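Local coordinates for protein aspartate aminotransferase (Leishmania major, PDB 4H51) that probably catalyses the pyridoxal-phosphate-dependent transfer of an amino group from L-aspartate to 2-oxoglutarate, working as a homodimer, at residues A199-G204 / S390-M395. Numbering follows the deposited sequence.
Sequences AHNPTG and SGRANM
R392 reaches N201 with a single direct hydrogen bond, NH1 to OD1, 3.0 Å long. It is noticeably bent, with an N-H...O angle of 134°. The amide and guanidinium planes stand 50° apart, and the carbonyl oxygen lies near the guanidinium edge, tilted from its plane. A water in that plane completes a small bridge: it accepts from R392 NH1 at 2.8 Å and, weakly, from N201 ND2 at 3.4 Å. R392 is placed for this by its chain, which runs extended from the backbone and then bends at chi3 (75°), swinging the guanidinium over to the asparagine. Its other terminal nitrogen, NH2, is hydrogen-bonded to the carbonyl oxygen of V50.

Nonpolar contact backs the polar one. The P202 ring meets the arginine's aliphatic stem, CB lying 3.4 Å from R392 CD. Separately, R392 CG passes 3.6 Å from P202 O, covering a buried carbonyl that has no partner in the model. The peptide bond between N201 and P202 is cis, and F367 and F369 of strand 367-369 line the same junction.

Within 199-204, G204 N is hydrogen-bonded to H200 O, and H200 ND1 and T203 OG1 share a hydrogen bond of 2.8 Å, consistent with a fixed turn around the asparagine and proline.

The contact joins the loop after strand 192-196 of the large mixed sheet to strand 392-394 of a two-stranded antiparallel sheet. It belongs to the active site of a fold-type I aminotransferase: N201 ND2 donates to O3 of the cofactor-modified lysine at position 265, while its OD1 accepts from R392, probably the equivalent of the family's arginine for the substrate α-carboxylate. With the two ends of the amide engaged differently, its flip is fixed, and the nearby positive charge would be expected to polarise the amide and strengthen ND2 as a donor to the cofactor oxygen.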
# COMPACT_ATOMS: atom_id res chain seq x y z
N ALA B 199 -16.01 -16.69 -9.09
CA ALA B 199 -16.03 -16.98 -7.64
C ALA B 199 -16.61 -15.81 -6.86
O ALA B 199 -15.98 -15.19 -6.02
CB ALA B 199 -14.65 -17.38 -7.12
N HIS B 200 -17.85 -15.47 -7.20
CA HIS B 200 -18.54 -14.39 -6.54
C HIS B 200 -18.43 -14.45 -5.05
O HIS B 200 -18.63 -15.53 -4.43
CB HIS B 200 -20.02 -14.40 -6.95
CG HIS B 200 -20.75 -13.16 -6.52
ND1 HIS B 200 -21.50 -13.09 -5.43
CD2 HIS B 200 -20.75 -11.88 -7.08
CE1 HIS B 200 -21.97 -11.83 -5.27
NE2 HIS B 200 -21.51 -11.09 -6.29
N ASN B 201 -18.11 -13.30 -4.46
CA ASN B 201 -18.04 -13.10 -3.02
C ASN B 201 -19.17 -12.15 -2.65
O ASN B 201 -19.15 -10.98 -3.05
CB ASN B 201 -16.68 -12.54 -2.64
CG ASN B 201 -16.56 -12.21 -1.15
OD1 ASN B 201 -17.50 -12.39 -0.39
ND2 ASN B 201 -15.43 -11.67 -0.76
N PRO B 202 -20.15 -12.62 -1.84
CA PRO B 202 -20.18 -13.79 -0.95
C PRO B 202 -20.98 -15.03 -1.34
O PRO B 202 -21.01 -16.00 -0.55
CB PRO B 202 -20.79 -13.17 0.31
CG PRO B 202 -21.92 -12.34 -0.29
CD PRO B 202 -21.25 -11.68 -1.48
N THR B 203 -21.59 -15.07 -2.52
CA THR B 203 -22.62 -16.03 -2.81
C THR B 203 -22.13 -17.30 -3.49
O THR B 203 -22.84 -18.29 -3.47
CB THR B 203 -23.69 -15.43 -3.72
OG1 THR B 203 -23.18 -15.27 -5.04
CG2 THR B 203 -24.25 -14.08 -3.16
N GLY B 204 -20.93 -17.26 -4.12
CA GLY B 204 -20.39 -18.37 -4.89
C GLY B 204 -21.19 -18.70 -6.14
O GLY B 204 -21.05 -19.78 -6.72
N SER B 390 -24.88 -13.02 7.50
CA SER B 390 -25.56 -13.17 6.19
C SER B 390 -25.57 -14.60 5.61
O SER B 390 -26.10 -14.86 4.52
CB SER B 390 -24.92 -12.22 5.19
OG SER B 390 -23.52 -12.46 5.04
N GLY B 391 -24.97 -15.52 6.35
CA GLY B 391 -24.93 -16.92 5.99
C GLY B 391 -23.74 -17.33 5.13
O GLY B 391 -23.74 -18.40 4.55
N ARG B 392 -22.71 -16.49 5.07
CA ARG B 392 -21.49 -16.83 4.34
C ARG B 392 -20.56 -17.72 5.12
O ARG B 392 -20.20 -17.39 6.26
CB ARG B 392 -20.70 -15.57 3.93
CG ARG B 392 -19.69 -15.89 2.85
CD ARG B 392 -18.76 -14.74 2.47
NE ARG B 392 -17.72 -14.52 3.48
CZ ARG B 392 -16.83 -13.52 3.47
NH1 ARG B 392 -16.85 -12.62 2.49
NH2 ARG B 392 -15.90 -13.42 4.44
N ALA B 393 -20.10 -18.79 4.49
CA ALA B 393 -19.21 -19.76 5.11
C ALA B 393 -18.02 -19.93 4.20
O ALA B 393 -18.21 -20.15 3.01
CB ALA B 393 -19.92 -21.12 5.29
N ASN B 394 -16.81 -19.83 4.75
CA ASN B 394 -15.59 -20.20 4.04
C ASN B 394 -15.48 -21.69 4.02
O ASN B 394 -15.04 -22.29 4.96
CB ASN B 394 -14.37 -19.58 4.72
CG ASN B 394 -13.09 -20.03 4.11
OD1 ASN B 394 -13.07 -20.43 2.94
ND2 ASN B 394 -12.00 -20.05 4.91
N MET B 395 -15.84 -22.30 2.89
CA MET B 395 -15.80 -23.72 2.76
C MET B 395 -14.38 -24.22 2.67
O MET B 395 -14.09 -25.35 3.03
CB MET B 395 -16.60 -24.21 1.53
CG MET B 395 -18.01 -23.65 1.44
SD MET B 395 -19.11 -24.22 2.78
CE MET B 395 -19.42 -25.93 2.36
O HOH W 1 -14.59 -10.99 2.45